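Local atomic coordinates of VgrG protein (Vibrio cholerae, PDB entry 4DTH), a protein that is a type VI secretion spike protein whose actin cross-linking domain binds ATP and magnesium and probably joins actin monomers covalently into oligomers. Residues Tyr235-Thr238 / Ala239-Lys243. Numbering follows the deposited sequence.
Sequences YLKT and AELAK. With SO4 (sulfate ion), chain J.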
loop_
_atom_site.group_PDB
_atom_site.type_symbol
_atom_site.label_atom_id
_atom_site.label_comp_id
_atom_site.label_asym_id
_atom_site.label_seq_id
_atom_site.Cartn_x
_atom_site.Cartn_y
_atom_site.Cartn_z
ATOM N N TYR A 235 -6.730 -8.013 15.315
ATOM C CA TYR A 235 -7.372 -7.335 16.449
ATOM C C TYR A 235 -6.406 -7.200 17.628
ATOM O O TYR A 235 -6.313 -6.121 18.213
ATOM C CB TYR A 235 -8.646 -8.075 16.902
ATOM C CG TYR A 235 -9.878 -7.915 16.030
ATOM C CD1 TYR A 235 -9.777 -7.847 14.640
ATOM C CD2 TYR A 235 -11.153 -7.962 16.584
ATOM C CE1 TYR A 235 -10.914 -7.800 13.831
ATOM C CE2 TYR A 235 -12.294 -7.898 15.788
ATOM C CZ TYR A 235 -12.172 -7.848 14.412
ATOM O OH TYR A 235 -13.308 -7.758 13.650
ATOM N N LEU A 236 -5.670 -8.290 17.955
ATOM C CA LEU A 236 -4.700 -8.299 19.052
ATOM C C LEU A 236 -3.532 -7.360 18.776
ATOM O O LEU A 236 -3.129 -6.625 19.676
ATOM C CB LEU A 236 -4.194 -9.723 19.359
ATOM C CG LEU A 236 -5.216 -10.709 19.934
ATOM C CD1 LEU A 236 -4.560 -12.072 20.176
ATOM C CD2 LEU A 236 -5.855 -10.184 21.225
ATOM N N LYS A 237 -3.009 -7.356 17.533
ATOM C CA LYS A 237 -1.925 -6.451 17.145
ATOM C C LYS A 237 -2.371 -4.981 17.229
ATOM O O LYS A 237 -1.597 -4.136 17.691
ATOM C CB LYS A 237 -1.373 -6.788 15.746
ATOM C CG LYS A 237 -0.174 -5.927 15.319
ATOM C CD LYS A 237 1.075 -6.179 16.166
ATOM C CE LYS A 237 2.265 -5.453 15.594
ATOM N NZ LYS A 237 3.482 -5.771 16.379
ATOM N N THR A 238 -3.624 -4.688 16.800
ATOM C CA THR A 238 -4.164 -3.323 16.862
ATOM C C THR A 238 -4.206 -2.856 18.325
ATOM O O THR A 238 -3.784 -1.737 18.622
ATOM C CB THR A 238 -5.509 -3.223 16.138
ATOM O OG1 THR A 238 -5.316 -3.610 14.775
ATOM C CG2 THR A 238 -6.074 -1.796 16.162
ATOM N N ALA A 239 -4.684 -3.730 19.235
ATOM C CA ALA A 239 -4.737 -3.425 20.659
ATOM C C ALA A 239 -3.317 -3.195 21.211
ATOM O O ALA A 239 -3.090 -2.210 21.920
ATOM C CB ALA A 239 -5.443 -4.544 21.408
ATOM N N GLU A 240 -2.341 -4.047 20.801
ATOM C CA GLU A 240 -0.940 -3.891 21.218
ATOM C C GLU A 240 -0.386 -2.539 20.778
ATOM O O GLU A 240 0.220 -1.828 21.592
ATOM C CB GLU A 240 -0.080 -5.042 20.655
ATOM C CG GLU A 240 1.411 -4.928 20.952
ATOM C CD GLU A 240 2.276 -5.756 20.020
ATOM O OE1 GLU A 240 2.256 -7.002 20.135
ATOM O OE2 GLU A 240 2.956 -5.159 19.155
ATOM N N LEU A 241 -0.617 -2.168 19.508
ATOM C CA LEU A 241 -0.129 -0.902 18.960
ATOM C C LEU A 241 -0.814 0.302 19.583
ATOM O O LEU A 241 -0.148 1.297 19.830
ATOM C CB LEU A 241 -0.261 -0.871 17.434
ATOM C CG LEU A 241 0.594 -1.890 16.679
ATOM C CD1 LEU A 241 0.187 -1.952 15.234
ATOM C CD2 LEU A 241 2.074 -1.569 16.794
ATOM N N ALA A 242 -2.128 0.205 19.860
ATOM C CA ALA A 242 -2.893 1.295 20.485
ATOM C C ALA A 242 -2.331 1.575 21.882
ATOM O O ALA A 242 -2.212 2.732 22.271
ATOM C CB ALA A 242 -4.367 0.915 20.581
ATOM N N LYS A 243 -1.948 0.519 22.610
ATOM C CA LYS A 243 -1.373 0.607 23.950
ATOM C C LYS A 243 0.048 1.160 23.869
ATOM O O LYS A 243 0.419 2.054 24.638
ATOM C CB LYS A 243 -1.356 -0.803 24.554
ATOM C CG LYS A 243 -1.724 -0.859 26.006
ATOM C CD LYS A 243 -1.583 -2.292 26.499
ATOM C CE LYS A 243 -0.600 -2.381 27.635
ATOM N NZ LYS A 243 -0.328 -3.787 28.022
HETATM S S SO4 J . 1.089 -5.714 25.362
HETATM O O1 SO4 J . 1.797 -4.481 25.707
HETATM O O2 SO4 J . 0.088 -5.995 26.391
HETATM O O3 SO4 J . 0.426 -5.560 24.063
HETATM O O4 SO4 J . 2.061 -6.815 25.290
#
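K237 and E240, three residues apart on helix 221-245, form a salt bridge in which K237 NZ lies 2.9 Å from E240 OE2. The ammonium meets the syn side of that oxygen but stands 29° out of the carboxylate plane; OE1 is farther off. K237 reaches it by leaving the backbone with CG opposite its own N (chi1 -176°), bending once at chi2 and running straight from there to NZ.

The aliphatic part of the same lysine also passes L241, one turn along, with K237 CG 4.0 Å from L241 CD1 and CE near both CG and CD2 of the leucine. W275 of helix 269-275 touches both side chains.

Four successive i to i+4 backbone bonds join Y235-T238 to A239-A242, the shortest from A242 N to T238 O at 2.8 Å. The T238 hydroxyl turns back along the helix to bond I234 O, so this buried polar group is satisfied within its own helix. Y235, on the buried side, stacks on F322 of helix 312-323.

At the exposed side K243 NZ donates to sulfate O2 at 2.8 Å and weakly to O1, while E240 CG lies 3.3 Å from O3; Y310 OH also bonds this ion, probably acquired during crystallisation.

The arrangement is that of an amphipathic alpha-helix with an i to i+3 salt bridge, packed within the helical part of the actin cross-linking domain.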